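Local coordinates for protein putative solute-binding component of ABC transporter (Clostridium phytofermentans, PDB 4YS6) that binds beta-D-glucopyranose in the cleft between its two lobes and probably serves as the carbohydrate-capturing component of an ABC transporter, at residues K37-V41 with G66-D70; I85-I89 with V109-A113; L167-T171 with R224-I228; A241-D247 with P266-D272; C273-K279 with Y354-K360. One frame throughout, in Å; residues are numbered along the deposited sequence.

Contact 1: residues K37-V41 with G66-D70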
# COMPACT_ATOMS: atom_id res chain seq x y z
N LYS A 37 21.93 -4.36 -21.00
CA LYS A 37 20.49 -4.49 -20.81
C LYS A 37 20.14 -5.00 -19.41
O LYS A 37 19.14 -5.68 -19.23
CB LYS A 37 19.89 -5.42 -21.88
CG LYS A 37 19.73 -4.77 -23.27
CD LYS A 37 18.60 -3.74 -23.29
CE LYS A 37 18.41 -3.10 -24.66
NZ LYS A 37 19.55 -2.23 -25.04
N LEU A 38 20.97 -4.66 -18.43
CA LEU A 38 20.73 -5.03 -17.04
C LEU A 38 19.88 -3.99 -16.32
O LEU A 38 20.17 -2.80 -16.35
CB LEU A 38 22.05 -5.21 -16.30
CG LEU A 38 21.97 -5.58 -14.82
CD1 LEU A 38 21.23 -6.90 -14.59
CD2 LEU A 38 23.38 -5.65 -14.24
N VAL A 39 18.84 -4.47 -15.67
CA VAL A 39 17.91 -3.63 -14.92
C VAL A 39 17.92 -4.07 -13.47
O VAL A 39 17.79 -5.27 -13.18
CB VAL A 39 16.49 -3.74 -15.49
CG1 VAL A 39 15.49 -2.93 -14.67
CG2 VAL A 39 16.51 -3.28 -16.92
N GLY A 40 18.06 -3.11 -12.56
CA GLY A 40 18.03 -3.42 -11.15
C GLY A 40 16.63 -3.22 -10.62
O GLY A 40 15.95 -2.25 -10.98
N VAL A 41 16.19 -4.13 -9.76
CA VAL A 41 14.87 -4.05 -9.17
C VAL A 41 15.01 -4.22 -7.68
O VAL A 41 15.45 -5.28 -7.21
CB VAL A 41 13.91 -5.13 -9.73
CG1 VAL A 41 12.50 -4.96 -9.15
CG2 VAL A 41 13.87 -5.07 -11.27
N GLY A 66 13.45 -9.06 -22.75
CA GLY A 66 14.83 -9.13 -23.20
C GLY A 66 15.87 -8.55 -22.28
O GLY A 66 17.03 -8.45 -22.67
N TYR A 67 15.49 -8.18 -21.06
CA TYR A 67 16.44 -7.63 -20.12
C TYR A 67 17.01 -8.69 -19.20
O TYR A 67 16.43 -9.77 -19.02
CB TYR A 67 15.78 -6.53 -19.29
CG TYR A 67 15.26 -5.42 -20.15
CD1 TYR A 67 16.10 -4.41 -20.59
CD2 TYR A 67 13.93 -5.39 -20.55
CE1 TYR A 67 15.62 -3.40 -21.39
CE2 TYR A 67 13.45 -4.39 -21.36
CZ TYR A 67 14.30 -3.39 -21.77
OH TYR A 67 13.84 -2.38 -22.57
N GLU A 68 18.19 -8.39 -18.66
CA GLU A 68 18.76 -9.12 -17.54
C GLU A 68 18.32 -8.38 -16.28
O GLU A 68 18.07 -7.17 -16.32
CB GLU A 68 20.28 -9.22 -17.62
CG GLU A 68 20.81 -10.02 -18.80
CD GLU A 68 20.58 -11.52 -18.64
OE1 GLU A 68 19.97 -11.94 -17.63
OE2 GLU A 68 21.02 -12.28 -19.54
N VAL A 69 18.17 -9.12 -15.19
CA VAL A 69 17.55 -8.56 -13.98
C VAL A 69 18.36 -8.84 -12.73
O VAL A 69 18.79 -9.96 -12.50
CB VAL A 69 16.14 -9.13 -13.77
CG1 VAL A 69 15.51 -8.53 -12.53
CG2 VAL A 69 15.28 -8.85 -14.97
N ASP A 70 18.55 -7.80 -11.92
CA ASP A 70 19.14 -7.92 -10.60
C ASP A 70 18.07 -7.54 -9.58
O ASP A 70 17.86 -6.35 -9.31
CB ASP A 70 20.36 -7.02 -10.47
CG ASP A 70 21.07 -7.15 -9.12
OD1 ASP A 70 20.67 -7.99 -8.29
OD2 ASP A 70 22.05 -6.41 -8.91
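The ring of Y67 and the side chains of K37 and V39 meet at a slant, with neither stacking flat on the ring. K37 CD comes to 3.6 Å from Y67 CE1, and V39 CG2 lies 3.9 Å from Y67 CD1. With CG beside the backbone N (chi1 -59°), the Y67 ring leans toward K37, whose carbonyl O lies at its edge and in its plane. Further along, on the same face as V39, V41 CG2 touches V69 CG1 at 4.0 Å. The other face carries L38, whose CD1 bends over to E68 CB at 3.9 Å. Beneath these side chains the strands run parallel, with L38, V39 and G40 paired to E68, V69 and D70. The evidence is four backbone bonds, from E68 N to K37 O (2.9 Å) through to V41 N to D70 O (2.8 Å). This is the edge of a periplasmic-binding-protein sheet, the two strands joined through helix 50-64, whose L62 covers V39, V41, Y67 and V69. The chemistry is therefore divided: main-chain bonds set the register, while apolar contacts seal the helix-covered face and the phenol reaches past them to hydrogen-bond D306.

Contact 2: residues I85-I89 with V109-A113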
# COMPACT_ATOMS: atom_id res chain seq x y z
N ILE A 85 21.20 -1.02 -3.78
CA ILE A 85 21.20 -0.12 -4.93
C ILE A 85 22.62 0.27 -5.33
O ILE A 85 22.95 0.26 -6.52
CB ILE A 85 20.33 1.12 -4.63
CG1 ILE A 85 18.88 0.66 -4.44
CG2 ILE A 85 20.40 2.17 -5.75
CD1 ILE A 85 18.00 1.66 -3.74
N GLU A 86 23.49 0.56 -4.36
CA GLU A 86 24.90 0.80 -4.65
C GLU A 86 25.51 -0.35 -5.44
O GLU A 86 26.26 -0.13 -6.38
CB GLU A 86 25.70 1.02 -3.35
CG GLU A 86 25.56 2.42 -2.81
CD GLU A 86 26.24 2.62 -1.46
OE1 GLU A 86 26.63 1.63 -0.82
OE2 GLU A 86 26.38 3.80 -1.05
N ASN A 87 25.18 -1.58 -5.04
CA ASN A 87 25.74 -2.77 -5.68
C ASN A 87 25.17 -2.95 -7.08
O ASN A 87 25.88 -3.40 -7.97
CB ASN A 87 25.45 -4.02 -4.85
CG ASN A 87 26.22 -4.06 -3.55
OD1 ASN A 87 27.15 -3.28 -3.33
ND2 ASN A 87 25.83 -4.97 -2.66
N MSE A 88 23.89 -2.64 -7.26
CA MSE A 88 23.30 -2.69 -8.59
C MSE A 88 24.04 -1.76 -9.54
O MSE A 88 24.34 -2.12 -10.68
CB MSE A 88 21.82 -2.33 -8.56
CG MSE A 88 20.96 -3.39 -7.98
SE MSE A 88 19.16 -2.72 -7.56
CE MSE A 88 18.58 -4.29 -6.55
N ILE A 89 24.35 -0.56 -9.07
CA ILE A 89 25.03 0.41 -9.90
C ILE A 89 26.43 -0.11 -10.22
O ILE A 89 26.91 0.02 -11.36
CB ILE A 89 25.10 1.78 -9.20
CG1 ILE A 89 23.69 2.34 -9.00
CG2 ILE A 89 25.96 2.75 -10.00
CD1 ILE A 89 23.63 3.60 -8.16
N VAL A 109 22.38 7.83 -2.81
CA VAL A 109 22.66 6.81 -3.79
C VAL A 109 21.99 7.13 -5.11
O VAL A 109 22.50 6.80 -6.18
CB VAL A 109 22.24 5.40 -3.29
CG1 VAL A 109 20.74 5.28 -3.13
CG2 VAL A 109 22.77 4.33 -4.22
N LEU A 110 20.84 7.79 -5.07
CA LEU A 110 20.22 8.17 -6.34
C LEU A 110 20.98 9.30 -7.07
O LEU A 110 20.94 9.36 -8.31
CB LEU A 110 18.77 8.54 -6.12
CG LEU A 110 17.90 7.33 -5.73
CD1 LEU A 110 16.46 7.69 -5.84
CD2 LEU A 110 18.19 6.07 -6.57
N ALA A 111 21.68 10.16 -6.33
CA ALA A 111 22.55 11.15 -6.94
C ALA A 111 23.64 10.44 -7.75
O ALA A 111 24.00 10.88 -8.83
CB ALA A 111 23.18 12.07 -5.88
N GLN A 112 24.16 9.34 -7.22
CA GLN A 112 25.16 8.52 -7.91
C GLN A 112 24.60 7.97 -9.23
O GLN A 112 25.25 7.99 -10.28
CB GLN A 112 25.61 7.37 -6.99
CG GLN A 112 26.66 6.47 -7.59
CD GLN A 112 27.04 5.35 -6.65
OE1 GLN A 112 26.68 5.35 -5.46
NE2 GLN A 112 27.77 4.37 -7.17
N ALA A 113 23.36 7.52 -9.20
CA ALA A 113 22.72 6.99 -10.40
C ALA A 113 22.55 8.09 -11.43
O ALA A 113 22.86 7.91 -12.60
CB ALA A 113 21.40 6.37 -10.06
O HOH W 1 28.29 1.76 -6.55
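The amide of Q112 has I89 on one face and E86 beside its oxygen. I89 CD1 stands almost straight above the amide carbon, 4.1 Å from Q112 CD, and I89 CG2 approaches from the same side to 3.7 Å from Q112 NE2. E86 CG lies 4.1 Å from Q112 OE1, but the carboxylate of E86 does not stack on the amide, the two planes being turned 49° apart. These residues belong to neighbouring helices of the Rossmann-like N-terminal lobe of a periplasmic binding protein. The axes of 85-89 and 109-113 run nearly parallel, 15° apart, with a closest approach of 10.1 Å. Both helices cover the same face of the sheet, since I85 rests on L96 and I98 while L110 also reaches I98. Toward the sheet the side chains that meet are aliphatic. A chi1 of 66° sets V109 CG1 between N and C and leaves CG2 anti to the N; V109 CG2 thus lies 3.6 Å from I85 CG2 and, on its outer side, 3.7 Å from E86 CG. One turn on, I89 CD1 comes to 4.0 Å from A113 CB, so that it bridges V109, Q112 and A113. No direct hydrogen bond crosses the interface. At the outer rim one water takes over that task, accepting from Q112 NE2 at 2.7 Å and donating to the backbone O of E86.

Contact 3: residues L167-T171 with R224-I228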
# COMPACT_ATOMS: atom_id res chain seq x y z
N LEU A 167 -15.22 4.60 16.00
CA LEU A 167 -14.25 4.35 14.94
C LEU A 167 -12.84 4.28 15.51
O LEU A 167 -12.53 5.04 16.42
CB LEU A 167 -14.31 5.49 13.93
CG LEU A 167 -13.26 5.51 12.80
CD1 LEU A 167 -13.56 4.45 11.81
CD2 LEU A 167 -13.20 6.87 12.12
N GLU A 168 -12.01 3.37 15.02
CA GLU A 168 -10.56 3.49 15.22
C GLU A 168 -9.87 3.42 13.87
O GLU A 168 -10.43 2.94 12.90
CB GLU A 168 -10.04 2.42 16.18
CG GLU A 168 -10.66 2.49 17.61
CD GLU A 168 -10.20 3.70 18.42
OE1 GLU A 168 -9.14 4.28 18.12
OE2 GLU A 168 -10.90 4.07 19.39
N ILE A 169 -8.63 3.91 13.82
CA ILE A 169 -7.94 4.14 12.55
C ILE A 169 -6.51 3.61 12.62
O ILE A 169 -5.82 3.87 13.59
CB ILE A 169 -7.88 5.64 12.23
CG1 ILE A 169 -9.27 6.27 12.16
CG2 ILE A 169 -7.14 5.88 10.92
CD1 ILE A 169 -9.23 7.78 12.35
N PHE A 170 -6.13 2.87 11.59
CA PHE A 170 -4.77 2.32 11.45
C PHE A 170 -4.27 2.61 10.06
O PHE A 170 -4.86 2.12 9.10
CB PHE A 170 -4.74 0.82 11.68
CG PHE A 170 -4.96 0.41 13.11
CD1 PHE A 170 -6.21 0.56 13.69
CD2 PHE A 170 -3.93 -0.13 13.86
CE1 PHE A 170 -6.40 0.21 15.02
CE2 PHE A 170 -4.13 -0.50 15.17
CZ PHE A 170 -5.37 -0.31 15.75
N THR A 171 -3.22 3.42 9.93
CA THR A 171 -2.62 3.61 8.61
C THR A 171 -1.17 3.08 8.58
O THR A 171 -0.73 2.33 9.47
CB THR A 171 -2.72 5.09 8.14
OG1 THR A 171 -2.46 5.17 6.72
CG2 THR A 171 -1.75 5.99 8.88
N ARG A 224 -1.22 -2.55 19.24
CA ARG A 224 -1.95 -1.31 19.47
C ARG A 224 -3.45 -1.59 19.59
O ARG A 224 -4.10 -1.06 20.50
CB ARG A 224 -1.65 -0.30 18.37
CG ARG A 224 -2.50 0.97 18.44
CD ARG A 224 -2.06 2.08 17.46
NE ARG A 224 -3.07 3.11 17.53
CZ ARG A 224 -3.89 3.46 16.54
NH1 ARG A 224 -3.72 2.99 15.31
NH2 ARG A 224 -4.83 4.35 16.77
N MSE A 225 -4.01 -2.44 18.73
CA MSE A 225 -5.44 -2.75 18.82
C MSE A 225 -5.74 -3.46 20.14
O MSE A 225 -6.77 -3.18 20.76
CB MSE A 225 -5.90 -3.58 17.62
CG MSE A 225 -7.38 -3.91 17.60
SE MSE A 225 -8.45 -2.29 17.10
CE MSE A 225 -9.33 -1.93 18.74
N ASP A 226 -4.84 -4.34 20.60
CA ASP A 226 -5.08 -5.01 21.89
C ASP A 226 -5.18 -4.00 23.04
O ASP A 226 -6.03 -4.14 23.94
CB ASP A 226 -3.99 -6.02 22.19
CG ASP A 226 -4.54 -7.27 22.85
OD1 ASP A 226 -5.29 -8.02 22.17
OD2 ASP A 226 -4.25 -7.48 24.05
N ALA A 227 -4.33 -2.99 23.00
CA ALA A 227 -4.31 -1.97 24.03
C ALA A 227 -5.55 -1.09 23.95
O ALA A 227 -6.11 -0.67 24.95
CB ALA A 227 -3.03 -1.14 23.91
N ILE A 228 -5.98 -0.80 22.73
CA ILE A 228 -7.20 -0.02 22.54
C ILE A 228 -8.43 -0.82 23.03
O ILE A 228 -9.28 -0.28 23.75
CB ILE A 228 -7.34 0.40 21.10
CG1 ILE A 228 -6.27 1.45 20.77
CG2 ILE A 228 -8.72 0.99 20.83
CD1 ILE A 228 -6.23 1.86 19.30
O HOH W 2 -7.57 5.36 16.08
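The backbone O of I169 is gripped by both terminal nitrogens of R224. The bond from R224 NH1 is short and fairly straight, 2.9 Å with 165° at the hydrogen, and the oxygen lies close to the guanidinium plane; the second, from NH2, is weak at 3.4 Å. R224 reaches the strand with CG anti to its backbone N and its chain extended as far as NE. On the way it slides past F170, running in the opposite direction, and sets NH1 3.3 Å above the centre of the ring. This is a cation-pi contact, with R224 CZ 4.2 Å from the ring centroid, although the ring and guanidinium planes are inclined by 38° and not stacked flat. The pairing fixes a helix against a strand of the four-stranded parallel sheet in the Rossmann-like second lobe, where helix segment 224-228 runs nearly antiparallel to strand segment 167-170 (161°). Selenomethionine M225 crosses F170 at about a right angle, its SE 3.8 Å from F170 CE1 in an oblique Met-aromatic contact. E168 passes I228 at a slant, E168 CD 3.9 Å from I228 CG2. Its oxygens are also hydrogen-bonded to S203 OG (OE1) and Y233 OH (OE2). A water donates to E168 OE1 at 2.8 Å, accepts from I169 N, and receives a weak bond from R224 NH2.

Contact 4: residues A241-D247 with P266-D272. With BGC (beta-D-glucopyranose), chain D.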
# COMPACT_ATOMS: atom_id res chain seq x y z
N ALA A 241 -16.47 0.47 13.58
CA ALA A 241 -15.62 0.38 12.40
C ALA A 241 -14.17 0.58 12.73
O ALA A 241 -13.82 1.37 13.61
CB ALA A 241 -16.05 1.42 11.35
N VAL A 242 -13.31 -0.14 12.00
CA VAL A 242 -11.87 0.13 12.02
C VAL A 242 -11.40 0.40 10.59
O VAL A 242 -11.42 -0.47 9.73
CB VAL A 242 -11.05 -1.03 12.62
CG1 VAL A 242 -9.61 -0.58 12.90
CG2 VAL A 242 -11.68 -1.51 13.91
N LEU A 243 -11.01 1.64 10.36
CA LEU A 243 -10.41 2.03 9.10
C LEU A 243 -8.97 1.58 9.10
O LEU A 243 -8.15 2.13 9.84
CB LEU A 243 -10.51 3.55 8.92
CG LEU A 243 -9.71 4.14 7.77
CD1 LEU A 243 -10.25 3.55 6.45
CD2 LEU A 243 -9.83 5.67 7.81
N CYS A 244 -8.69 0.54 8.32
CA CYS A 244 -7.32 0.08 8.13
C CYS A 244 -6.92 0.38 6.71
O CYS A 244 -7.62 -0.01 5.78
CB CYS A 244 -7.17 -1.41 8.37
SG CYS A 244 -7.62 -1.88 10.06
N SER A 245 -5.76 1.02 6.54
CA SER A 245 -5.33 1.40 5.21
C SER A 245 -4.87 0.23 4.36
O SER A 245 -4.84 0.35 3.13
CB SER A 245 -4.21 2.46 5.27
OG SER A 245 -4.65 3.69 5.84
N ASN A 246 -4.51 -0.91 4.96
CA ASN A 246 -4.13 -2.06 4.14
C ASN A 246 -4.37 -3.37 4.85
O ASN A 246 -4.81 -3.42 5.99
CB ASN A 246 -2.67 -1.96 3.70
CG ASN A 246 -1.70 -2.47 4.75
OD1 ASN A 246 -1.96 -2.38 5.96
ND2 ASN A 246 -0.58 -3.05 4.30
N ASP A 247 -4.05 -4.45 4.17
CA ASP A 247 -4.28 -5.77 4.73
C ASP A 247 -3.31 -6.14 5.86
O ASP A 247 -3.73 -6.79 6.81
CB ASP A 247 -4.22 -6.79 3.62
CG ASP A 247 -5.54 -6.92 2.81
OD1 ASP A 247 -6.51 -6.16 3.04
OD2 ASP A 247 -5.58 -7.82 1.94
N PRO A 266 -16.82 -5.28 14.11
CA PRO A 266 -16.82 -4.02 13.37
C PRO A 266 -16.62 -4.20 11.86
O PRO A 266 -16.15 -5.24 11.40
CB PRO A 266 -15.62 -3.26 13.96
CG PRO A 266 -14.71 -4.31 14.37
CD PRO A 266 -15.55 -5.47 14.83
N ILE A 267 -16.97 -3.15 11.12
CA ILE A 267 -16.46 -2.97 9.77
C ILE A 267 -14.94 -2.95 9.84
O ILE A 267 -14.36 -2.25 10.69
CB ILE A 267 -16.94 -1.66 9.13
CG1 ILE A 267 -18.46 -1.61 9.06
CG2 ILE A 267 -16.32 -1.51 7.75
CD1 ILE A 267 -19.00 -0.22 8.79
N VAL A 268 -14.29 -3.74 8.99
CA VAL A 268 -12.82 -3.69 8.86
C VAL A 268 -12.45 -3.60 7.39
O VAL A 268 -12.85 -4.46 6.60
CB VAL A 268 -12.13 -4.93 9.46
CG1 VAL A 268 -10.62 -4.84 9.31
CG2 VAL A 268 -12.52 -5.11 10.96
N THR A 269 -11.74 -2.54 7.03
CA THR A 269 -11.28 -2.31 5.66
C THR A 269 -9.86 -2.83 5.46
O THR A 269 -9.20 -3.26 6.41
CB THR A 269 -11.32 -0.82 5.28
OG1 THR A 269 -10.41 -0.07 6.10
CG2 THR A 269 -12.72 -0.25 5.47
N GLY A 270 -9.38 -2.78 4.23
CA GLY A 270 -8.04 -3.17 3.92
C GLY A 270 -7.68 -2.88 2.49
O GLY A 270 -8.37 -2.16 1.77
N GLN A 271 -6.56 -3.44 2.07
CA GLN A 271 -6.06 -3.28 0.73
C GLN A 271 -4.96 -4.32 0.45
O GLN A 271 -4.11 -4.56 1.31
CB GLN A 271 -5.54 -1.85 0.56
CG GLN A 271 -4.70 -1.63 -0.63
CD GLN A 271 -4.03 -0.26 -0.65
OE1 GLN A 271 -3.71 0.21 -1.71
NE2 GLN A 271 -3.85 0.40 0.52
N ASP A 272 -5.01 -4.90 -0.75
CA ASP A 272 -3.99 -5.77 -1.39
C ASP A 272 -4.53 -7.18 -1.68
O ASP A 272 -3.94 -7.91 -2.48
CB ASP A 272 -2.70 -5.99 -0.57
CG ASP A 272 -1.83 -4.75 -0.44
OD1 ASP A 272 -2.09 -3.72 -1.10
OD2 ASP A 272 -0.83 -4.86 0.31
C2 BGC D . 1.50 -0.21 -0.79
C3 BGC D . 0.45 -1.11 -0.21
C4 BGC D . 1.00 -2.05 0.78
C5 BGC D . 1.81 -1.37 1.84
C6 BGC D . 2.57 -2.32 2.74
C1 BGC D . 2.18 0.58 0.35
O1 BGC D . 3.11 1.36 -0.08
O2 BGC D . 0.90 0.70 -1.70
O3 BGC D . -0.16 -1.83 -1.34
O4 BGC D . -0.06 -2.75 1.49
O5 BGC D . 2.80 -0.53 1.16
O6 BGC D . 3.24 -3.33 2.01
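T269 and Q271 knit the tight part of this contact to the chain 244-247. T269 OG1 donates to C244 O at 2.8 Å, its hydroxyl placed between the backbone N and the carbonyl carbon (chi1 64°); buried T269 O finds no partner in the model. Q271 NE2 bonds S245 O at 2.8 Å; that oxygen lies close to the amide plane of Q271 and is also bonded by Q148, while Q271 OE1 is taken by K292. D247 N returns a bond to Q271 O at 2.9 Å. Next to these ties, N246 and D272 reach the sugar: N246 ND2 donates to BGC O4 (2.9 Å, 166° at the hydrogen), BGC O3 donates to D272 OD1 at 2.7 Å, and D272 OD2 receives O4, so O4 is held from both segments. Midway, where strand pairing gives way to side-chain bonds, the link from T269 N to V242 O is weak at 3.4 Å. The outer side, at A241 and partly exposed I267, keeps a 2.7 Å bond from V242 N to I267 O. Helix 247-260, covering C244 and P266, completes a beta-alpha-beta unit, with 267-268 at the sheet margin and 241-244 bonded also to 165-170. Helices 141-155 and 177-195 pack on L243 and Q271.

Contact 5: residues C273-K279 with Y354-K360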
# COMPACT_ATOMS: atom_id res chain seq x y z
N CYS A 273 -5.60 -7.57 -0.99
CA CYS A 273 -6.10 -8.94 -1.06
C CYS A 273 -4.99 -9.95 -0.76
O CYS A 273 -4.81 -10.94 -1.51
CB CYS A 273 -6.72 -9.25 -2.43
SG CYS A 273 -8.23 -8.29 -2.69
N ASP A 274 -4.24 -9.71 0.32
CA ASP A 274 -3.33 -10.73 0.84
C ASP A 274 -4.12 -12.00 1.12
O ASP A 274 -5.27 -11.96 1.53
CB ASP A 274 -2.64 -10.29 2.14
CG ASP A 274 -1.63 -9.17 1.94
OD1 ASP A 274 -1.24 -8.88 0.78
OD2 ASP A 274 -1.18 -8.61 2.97
N ILE A 275 -3.46 -13.14 0.98
CA ILE A 275 -4.13 -14.43 1.14
C ILE A 275 -4.74 -14.58 2.53
O ILE A 275 -5.87 -15.02 2.65
CB ILE A 275 -3.14 -15.59 0.87
CG1 ILE A 275 -2.85 -15.63 -0.62
CG2 ILE A 275 -3.71 -16.94 1.29
CD1 ILE A 275 -1.69 -16.55 -1.00
N ALA A 276 -4.00 -14.23 3.58
CA ALA A 276 -4.51 -14.33 4.94
C ALA A 276 -5.82 -13.56 5.09
O ALA A 276 -6.77 -14.04 5.73
CB ALA A 276 -3.48 -13.81 5.93
N ASN A 277 -5.84 -12.35 4.53
CA ASN A 277 -7.02 -11.49 4.63
C ASN A 277 -8.18 -11.98 3.80
O ASN A 277 -9.33 -11.82 4.22
CB ASN A 277 -6.65 -10.07 4.25
CG ASN A 277 -5.55 -9.54 5.10
OD1 ASN A 277 -4.43 -10.02 5.03
ND2 ASN A 277 -5.86 -8.54 5.91
N VAL A 278 -7.91 -12.55 2.63
CA VAL A 278 -9.00 -13.13 1.84
C VAL A 278 -9.65 -14.27 2.61
O VAL A 278 -10.88 -14.37 2.68
CB VAL A 278 -8.51 -13.62 0.48
CG1 VAL A 278 -9.67 -14.29 -0.31
CG2 VAL A 278 -7.94 -12.47 -0.31
N LYS A 279 -8.85 -15.13 3.21
CA LYS A 279 -9.41 -16.19 4.03
C LYS A 279 -10.23 -15.64 5.19
O LYS A 279 -11.29 -16.17 5.49
CB LYS A 279 -8.30 -17.09 4.56
CG LYS A 279 -7.66 -17.92 3.47
CD LYS A 279 -6.47 -18.71 4.00
CE LYS A 279 -5.90 -19.63 2.94
NZ LYS A 279 -4.91 -20.59 3.53
N TYR A 354 -4.40 -15.73 -8.16
CA TYR A 354 -4.16 -16.81 -7.21
C TYR A 354 -4.68 -18.12 -7.79
O TYR A 354 -5.51 -18.11 -8.69
CB TYR A 354 -4.87 -16.54 -5.90
CG TYR A 354 -4.33 -15.39 -5.07
CD1 TYR A 354 -2.96 -15.22 -4.90
CD2 TYR A 354 -5.18 -14.49 -4.44
CE1 TYR A 354 -2.46 -14.19 -4.11
CE2 TYR A 354 -4.69 -13.45 -3.64
CZ TYR A 354 -3.33 -13.31 -3.48
OH TYR A 354 -2.82 -12.29 -2.71
N THR A 355 -4.20 -19.24 -7.26
CA THR A 355 -4.78 -20.54 -7.58
C THR A 355 -5.80 -20.85 -6.51
O THR A 355 -5.72 -20.31 -5.41
CB THR A 355 -3.73 -21.63 -7.62
OG1 THR A 355 -3.26 -21.89 -6.29
CG2 THR A 355 -2.56 -21.21 -8.48
N GLU A 356 -6.75 -21.73 -6.82
CA GLU A 356 -7.82 -22.03 -5.87
C GLU A 356 -7.23 -22.68 -4.61
O GLU A 356 -7.78 -22.51 -3.52
CB GLU A 356 -8.87 -22.96 -6.51
CG GLU A 356 -10.32 -22.62 -6.13
CD GLU A 356 -11.33 -23.66 -6.63
OE1 GLU A 356 -11.27 -24.82 -6.16
OE2 GLU A 356 -12.18 -23.31 -7.48
N ASP A 357 -6.11 -23.38 -4.75
CA ASP A 357 -5.50 -24.05 -3.60
C ASP A 357 -4.99 -23.02 -2.61
O ASP A 357 -5.01 -23.25 -1.40
CB ASP A 357 -4.36 -24.98 -4.03
N GLN A 358 -4.52 -21.88 -3.12
CA GLN A 358 -3.99 -20.83 -2.25
C GLN A 358 -5.02 -20.29 -1.27
O GLN A 358 -4.66 -19.83 -0.18
CB GLN A 358 -3.44 -19.67 -3.08
CG GLN A 358 -2.12 -19.99 -3.75
CD GLN A 358 -1.59 -18.87 -4.59
OE1 GLN A 358 -2.14 -18.54 -5.64
NE2 GLN A 358 -0.50 -18.26 -4.14
N LEU A 359 -6.29 -20.34 -1.64
CA LEU A 359 -7.33 -19.72 -0.84
C LEU A 359 -8.06 -20.77 -0.02
O LEU A 359 -9.19 -20.55 0.42
CB LEU A 359 -8.30 -18.93 -1.74
CG LEU A 359 -7.61 -17.81 -2.54
CD1 LEU A 359 -8.57 -17.01 -3.40
CD2 LEU A 359 -6.88 -16.85 -1.62
N LYS A 360 -7.40 -21.91 0.19
CA LYS A 360 -7.85 -22.91 1.15
C LYS A 360 -6.75 -23.15 2.17
O LYS A 360 -7.01 -23.36 3.36
CB LYS A 360 -8.21 -24.23 0.47
CG LYS A 360 -8.95 -24.07 -0.84
CD LYS A 360 -9.70 -25.34 -1.21
CE LYS A 360 -9.72 -25.56 -2.72
NZ LYS A 360 -8.45 -26.18 -3.19
OXT LYS A 360 -5.56 -23.15 1.83
O HOH W 3 -1.52 -9.17 -2.02
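Y354 makes the main polar bond of this contact, its OH donating to the backbone O of C273 at 2.7 Å. The acceptor lies at the edge of the ring and in its plane, while the hydroxyl sits tilted 27° from the carbonyl plane of C273. The same OH is also bonded to Q49, whose OE1 accepts from I275 N, at the first turn of the helix. One water donates to D274 OD1 at 2.8 Å and more weakly to Y354 OH.

Ring packing comes next. I275 lies over one face of Y354, its CG1 4.0 Å from the ring centroid and offset toward the rim, a CH-pi contact. With CG1 beside the backbone N (chi1 -71°), I275 can also turn CG2 toward the tail, 3.4 Å from Q358 O. The I275 and Q358 side chains cross at about a right angle, I275 CD1 3.8 Å from Q358 NE2. The other end of that amide is fixed within the tail, as Q358 OE1 accepts from T355 N at 2.7 Å on a lone pair.

In the apolar group L359 CD2 meets V278 CG1 at 4.0 Å and also I275 CG2; L348 of helix 344-349 covers V278, and Y344 and I349 cover L359.

The charged contact is the least certain. Extended K279 brings NZ to 3.1 Å from the C-terminal OXT of K360, a salt bridge with a weak hydrogen bond in a poorly ordered residue. The chemistry thus grades along the tail: a phenol OH hydrogen-bonded to both C273 O and Q49, with aliphatic contacts, holds the C-terminal segment to helix 275-282 and the turn leading into it, whereas the terminal charge pair probably adds only a loose clasp.

In the fold
Along the chain the five contacts follow one another in series and fall into two groups across the glucose-binding cleft. Contacts 1 and 2, with centres 15 Å apart, share the N-terminal lobe and touch where selenomethionine M88 packs on G40, V41 and D70. Contacts 3 and 4 lie on the other side of the chain's centre, their centres about 41 and 36 Å from that of contact 1. Their own centres are 11 Å apart, and they meet in one parallel sheet through neighbouring strands 165-170 and 241-244. Contact 5, centred 17 Å from contact 4, joins it through D247, bonded to D274 and N277. Through segment 273-279, the C-terminus packs against the second lobe, whose loops supply sugar-binding residues N246 and D272.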